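Local coordinates for apical membrane antigen 1-like protein, soluble form (Toxoplasma gondii, PDB 3ZLE) that may take part in host cell invasion as an apical membrane antigen 1 paralogue of the sporozoite stage, through its extracellular region, at residues G97-F100 against S101-D104; E110-T114 against A115-T119. All coordinates share one frame; numbering follows the deposited sequence.

Contact 1: G97-F100 against S101-D104; sequences GQKF and SPID
Lys99 folds its side chain forward along its own backbone to reach Ser101, two residues on. CG lies anti to the carbonyl carbon (chi1 -84°), and bends at chi3 and chi4 then curl the chain, so that Lys99 CE comes within 3.4 Å of Ser101 O. Of the polar contacts, the direct one is weak: Lys99 NZ donates to Ser101 O over 3.3 Å. Water 1 makes a second link, accepting from Ser101 N at 3.0 Å and, weakly, from Lys99 NZ. The ammonium group also forms a salt bridge with Asp72, earlier in the same loop and probably its stronger partner.

The segment leads from a long loop into strand 103-104, an outermost strand of the five-stranded antiparallel sheet in this AMA1 ectodomain. Ile103 pairs through its backbone with Cys157 of the neighbouring strand 156-159, and the cis peptide before Pro102 bends the chain just ahead of that pairing. Ser101 OG is hydrogen-bonded to Asn89 and to Val159 N.

Van der Waals contacts between the two halves are sparse. Carbon meets carbon where Lys99 CE approaches Pro102 CD at 4.4 Å, and Phe100 O lies 4.3 Å from Ile103 CB. The ring of Phe100 packs outside this pair of segments, stacking on Tyr94, while its carbonyl oxygen is hydrogen-bonded to Tyr127 OH on helix 120-129.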
ATOM      1  N   GLY A  97      -0.306 -17.788  28.959  1.00 64.83           N
ATOM      2  CA  GLY A  97      -1.657 -17.224  28.935  1.00 59.84           C
ATOM      3  C   GLY A  97      -1.783 -15.805  28.383  1.00 56.75           C
ATOM      4  O   GLY A  97      -2.893 -15.312  28.219  1.00 56.29           O
ATOM      5  N   GLN A  98      -0.647 -15.144  28.123  1.00 58.73           N
ATOM      6  CA  GLN A  98      -0.629 -13.843  27.435  1.00 49.75           C
ATOM      7  C   GLN A  98      -1.020 -14.039  25.985  1.00 45.31           C
ATOM      8  O   GLN A  98      -0.573 -14.990  25.344  1.00 53.43           O
ATOM      9  CB  GLN A  98       0.781 -13.193  27.499  1.00 49.77           C
ATOM     10  CG  GLN A  98       1.083 -12.292  26.280  1.00 66.58           C
ATOM     11  CD  GLN A  98       2.470 -11.634  26.286  1.00 66.94           C
ATOM     12  OE1 GLN A  98       2.582 -10.412  26.408  1.00 60.42           O
ATOM     13  NE2 GLN A  98       3.511 -12.424  26.010  1.00 59.17           N
ATOM     14  N   LYS A  99      -1.752 -13.089  25.418  1.00 42.90           N
ATOM     15  CA  LYS A  99      -2.178 -13.216  24.022  1.00 44.26           C
ATOM     16  C   LYS A  99      -1.016 -13.032  23.021  1.00 38.16           C
ATOM     17  O   LYS A  99      -0.061 -12.336  23.319  1.00 38.15           O
ATOM     18  CB  LYS A  99      -3.333 -12.241  23.738  1.00 44.89           C
ATOM     19  CG  LYS A  99      -4.692 -12.797  24.148  1.00 42.18           C
ATOM     20  CD  LYS A  99      -5.761 -11.720  24.130  1.00 50.06           C
ATOM     21  CE  LYS A  99      -5.940 -11.122  22.740  1.00 36.54           C
ATOM     22  NZ  LYS A  99      -6.443 -12.113  21.755  1.00 41.08           N
ATOM     23  N   PHE A 100      -1.043 -13.748  21.892  1.00 37.65           N
ATOM     24  CA  PHE A 100      -0.079 -13.503  20.804  1.00 35.96           C
ATOM     25  C   PHE A 100      -0.247 -12.066  20.343  1.00 42.26           C
ATOM     26  O   PHE A 100       0.738 -11.358  20.100  1.00 45.06           O
ATOM     27  CB  PHE A 100      -0.322 -14.428  19.589  1.00 38.74           C
ATOM     28  CG  PHE A 100       0.410 -15.768  19.644  1.00 48.20           C
ATOM     29  CD1 PHE A 100       0.546 -16.474  20.835  1.00 61.16           C
ATOM     30  CD2 PHE A 100       0.843 -16.382  18.471  1.00 51.70           C
ATOM     31  CE1 PHE A 100       1.169 -17.729  20.859  1.00 55.53           C
ATOM     32  CE2 PHE A 100       1.451 -17.637  18.490  1.00 51.23           C
ATOM     33  CZ  PHE A 100       1.610 -18.313  19.684  1.00 44.60           C
ATOM     34  N   SER A 101      -1.501 -11.652  20.163  1.00 31.73           N
ATOM     35  CA  SER A 101      -1.808 -10.452  19.392  1.00 27.42           C
ATOM     36  C   SER A 101      -3.165  -9.844  19.791  1.00 25.34           C
ATOM     37  O   SER A 101      -4.175 -10.572  19.942  1.00 22.69           O
ATOM     38  CB  SER A 101      -1.769 -10.768  17.883  1.00 23.19           C
ATOM     39  OG  SER A 101      -2.033  -9.604  17.109  1.00 26.58           O
ATOM     40  N   PRO A 102      -3.227  -8.511  19.887  1.00 25.52           N
ATOM     41  CA  PRO A 102      -2.189  -7.510  19.603  1.00 25.39           C
ATOM     42  C   PRO A 102      -1.168  -7.361  20.743  1.00 26.98           C
ATOM     43  O   PRO A 102      -1.415  -7.797  21.860  1.00 22.68           O
ATOM     44  CB  PRO A 102      -2.995  -6.196  19.494  1.00 24.24           C
ATOM     45  CG  PRO A 102      -4.157  -6.415  20.420  1.00 27.30           C
ATOM     46  CD  PRO A 102      -4.536  -7.870  20.195  1.00 26.72           C
ATOM     47  N   ILE A 103      -0.030  -6.752  20.469  1.00 25.46           N
ATOM     48  CA  ILE A 103       0.923  -6.506  21.557  1.00 27.75           C
ATOM     49  C   ILE A 103       1.384  -5.059  21.511  1.00 24.05           C
ATOM     50  O   ILE A 103       1.545  -4.483  20.438  1.00 24.95           O
ATOM     51  CB  ILE A 103       2.123  -7.493  21.486  1.00 28.64           C
ATOM     52  CG1 ILE A 103       3.117  -7.252  22.635  1.00 27.40           C
ATOM     53  CG2 ILE A 103       2.802  -7.406  20.140  1.00 23.91           C
ATOM     54  CD1 ILE A 103       4.284  -8.222  22.632  1.00 25.89           C
ATOM     55  N   ASP A 104       1.481  -4.444  22.679  1.00 24.76           N
ATOM     56  CA  ASP A 104       2.003  -3.091  22.785  1.00 27.62           C
ATOM     57  C   ASP A 104       3.371  -3.001  22.265  1.00 25.82           C
ATOM     58  O   ASP A 104       4.196  -3.845  22.566  1.00 29.39           O
ATOM     59  CB  ASP A 104       2.026  -2.645  24.233  1.00 31.45           C
ATOM     60  CG  ASP A 104       0.647  -2.431  24.785  1.00 33.78           C
ATOM     61  OD1 ASP A 104      -0.162  -1.739  24.127  1.00 25.20           O
ATOM     62  OD2 ASP A 104       0.382  -2.967  25.888  1.00 37.78           O
TER
HETATM   63  O   HOH W   1      -3.877 -13.516  20.172  1.00 37.33           O

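Contact 2: E110-T114 against A115-T119; sequences ERLGT and AGPKT
Leu112 meets Pro117 where the chain, leaving helix 105-112, doubles back through a type I beta turn from Gly113 to Gly116. On the packed side, Leu112 CD1 touches Pro117 CD at 3.8 Å, the two side chains crossing at about a right angle. The bond from CA to CB of the leucine points toward residues 115-119, and CG, set beside the backbone N, lets CD1 reach the proline ring. Leu112 also touches Arg123, and Pro117 rests on Leu126, so both residues pack against helix 120-129. Two glycines suit the tight path: Gly113 leaves the helix with positive phi, and Gly116 CA passes 4.3 Å from Leu112 CB.

The outer side, at Thr114 and Ala115, is exposed, with no side-chain hydrogen bond across the segments. Water 2 bridges the backbone here, donating to Leu112 O at 2.9 Å and accepting from Ala115 N. The turn itself is closed by Gly116 N donating to Gly113 O over 3.0 Å; the bond is fairly straight at nitrogen (163°), but its donor sits above the carbonyl plane, 56° out of it.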
ATOM      1  N   GLU A 110      10.766  -4.359  24.317  1.00 31.24           N
ATOM      2  CA  GLU A 110      11.355  -5.199  25.358  1.00 36.13           C
ATOM      3  C   GLU A 110      11.654  -6.596  24.867  1.00 34.98           C
ATOM      4  O   GLU A 110      12.719  -7.134  25.140  1.00 34.42           O
ATOM      5  CB  GLU A 110      10.475  -5.269  26.601  1.00 32.96           C
ATOM      6  CG  GLU A 110      10.786  -4.185  27.610  1.00 51.81           C
ATOM      7  CD  GLU A 110      10.333  -4.555  29.011  1.00 71.17           C
ATOM      8  OE1 GLU A 110       9.891  -5.718  29.221  1.00 64.05           O
ATOM      9  OE2 GLU A 110      10.391  -3.672  29.891  1.00 57.77           O
ATOM     10  N   ARG A 111      10.700  -7.213  24.190  1.00 32.21           N
ATOM     11  CA  ARG A 111      10.907  -8.589  23.767  1.00 46.61           C
ATOM     12  C   ARG A 111      11.920  -8.809  22.602  1.00 44.83           C
ATOM     13  O   ARG A 111      12.538  -9.864  22.514  1.00 49.30           O
ATOM     14  CB  ARG A 111       9.572  -9.322  23.575  1.00 44.68           C
ATOM     15  CG  ARG A 111       9.382 -10.025  22.246  1.00 50.47           C
ATOM     16  CD  ARG A 111       7.938 -10.508  22.099  1.00 60.39           C
ATOM     17  NE  ARG A 111       7.658 -11.686  22.931  1.00 60.50           N
ATOM     18  CZ  ARG A 111       7.866 -12.944  22.541  1.00 65.65           C
ATOM     19  NH1 ARG A 111       8.297 -13.202  21.309  1.00 57.99           N
ATOM     20  NH2 ARG A 111       7.640 -13.947  23.381  1.00 65.17           N
ATOM     21  N   LEU A 112      12.229  -7.759  21.849  1.00 33.33           N
ATOM     22  CA  LEU A 112      13.135  -7.885  20.712  1.00 30.90           C
ATOM     23  C   LEU A 112      14.559  -7.510  21.035  1.00 40.51           C
ATOM     24  O   LEU A 112      15.455  -7.642  20.192  1.00 37.63           O
ATOM     25  CB  LEU A 112      12.650  -7.047  19.551  1.00 24.59           C
ATOM     26  CG  LEU A 112      11.336  -7.532  18.952  1.00 36.25           C
ATOM     27  CD1 LEU A 112      10.814  -6.611  17.861  1.00 26.02           C
ATOM     28  CD2 LEU A 112      11.304  -9.020  18.558  1.00 24.76           C
ATOM     29  N   GLY A 113      14.717  -6.834  22.157  1.00 38.53           N
ATOM     30  CA  GLY A 113      16.004  -6.538  22.672  1.00 37.73           C
ATOM     31  C   GLY A 113      16.747  -5.281  22.258  1.00 39.69           C
ATOM     32  O   GLY A 113      16.381  -4.534  21.340  1.00 31.36           O
ATOM     33  N   THR A 114      17.901  -5.176  22.877  1.00 34.57           N
ATOM     34  CA  THR A 114      18.889  -4.197  22.621  1.00 30.13           C
ATOM     35  C   THR A 114      19.229  -3.916  21.132  1.00 32.08           C
ATOM     36  O   THR A 114      19.448  -2.797  20.775  1.00 26.71           O
ATOM     37  CB  THR A 114      20.103  -4.549  23.478  1.00 32.24           C
ATOM     38  OG1 THR A 114      19.949  -3.932  24.758  1.00 44.92           O
ATOM     39  CG2 THR A 114      21.406  -4.164  22.859  1.00 31.49           C
ATOM     40  N   ALA A 115      19.244  -4.926  20.280  1.00 31.84           N
ATOM     41  CA  ALA A 115      19.577  -4.725  18.870  1.00 30.71           C
ATOM     42  C   ALA A 115      18.353  -4.877  17.943  1.00 25.42           C
ATOM     43  O   ALA A 115      18.504  -4.944  16.751  1.00 27.31           O
ATOM     44  CB  ALA A 115      20.679  -5.707  18.447  1.00 30.64           C
ATOM     45  N   GLY A 116      17.148  -4.927  18.505  1.00 22.46           N
ATOM     46  CA  GLY A 116      15.948  -5.049  17.697  1.00 21.69           C
ATOM     47  C   GLY A 116      15.716  -3.850  16.826  1.00 20.61           C
ATOM     48  O   GLY A 116      16.403  -2.860  16.961  1.00 24.18           O
ATOM     49  N   PRO A 117      14.677  -3.893  15.993  1.00 20.46           N
ATOM     50  CA  PRO A 117      14.443  -2.854  15.016  1.00 23.42           C
ATOM     51  C   PRO A 117      14.133  -1.501  15.652  1.00 21.68           C
ATOM     52  O   PRO A 117      13.549  -1.444  16.712  1.00 21.43           O
ATOM     53  CB  PRO A 117      13.239  -3.388  14.206  1.00 21.96           C
ATOM     54  CG  PRO A 117      13.213  -4.863  14.496  1.00 21.15           C
ATOM     55  CD  PRO A 117      13.670  -4.961  15.922  1.00 22.02           C
ATOM     56  N   LYS A 118      14.590  -0.434  15.004  1.00 23.32           N
ATOM     57  CA  LYS A 118      14.400   0.906  15.489  1.00 24.89           C
ATOM     58  C   LYS A 118      13.087   1.572  15.037  1.00 29.81           C
ATOM     59  O   LYS A 118      12.762   2.618  15.547  1.00 30.68           O
ATOM     60  CB  LYS A 118      15.593   1.807  15.120  1.00 31.50           C
ATOM     61  CG  LYS A 118      16.967   1.122  15.250  1.00 31.05           C
ATOM     62  CD  LYS A 118      17.461   1.157  16.697  1.00 38.60           C
ATOM     63  CE  LYS A 118      17.850  -0.225  17.202  1.00 55.56           C
ATOM     64  NZ  LYS A 118      18.938  -0.899  16.428  1.00 45.69           N
ATOM     65  N   THR A 119      12.273   0.903  14.213  1.00 25.54           N
ATOM     66  CA  THR A 119      10.959   1.448  13.830  1.00 21.81           C
ATOM     67  C   THR A 119       9.850   0.537  14.268  1.00 21.69           C
ATOM     68  O   THR A 119       9.953  -0.700  14.181  1.00 23.23           O
ATOM     69  CB  THR A 119      10.852   1.659  12.273  1.00 19.26           C
ATOM     70  OG1 THR A 119      10.768   0.368  11.614  1.00 21.63           O
ATOM     71  CG2 THR A 119      12.074   2.380  11.792  1.00 17.47           C
TER
HETATM   72  O   HOH W   2      18.334  -7.316  20.112  1.00 42.42           O

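Overall arrangement
From the N terminus, the loop after strand 55-59 runs into contact 1, which bends the chain into strand 103-104 at the border of the five-stranded sheet. Helix 105-112 follows directly, and contact 2 reverses the chain at its end, closing the short loop that leads to helix 120-129. The two contacts lie in series, neither nesting nor crossing, with centres about 17 Å apart and nearest atoms about 4 Å apart without touching. Helix 120-129 is their shared neighbour, and the side chain of Arg111 in residues 110-114 also rests on its Tyr127. At the far end, Thr119 caps this helix through Gly122 N and also hydrogen-bonds to Asp212.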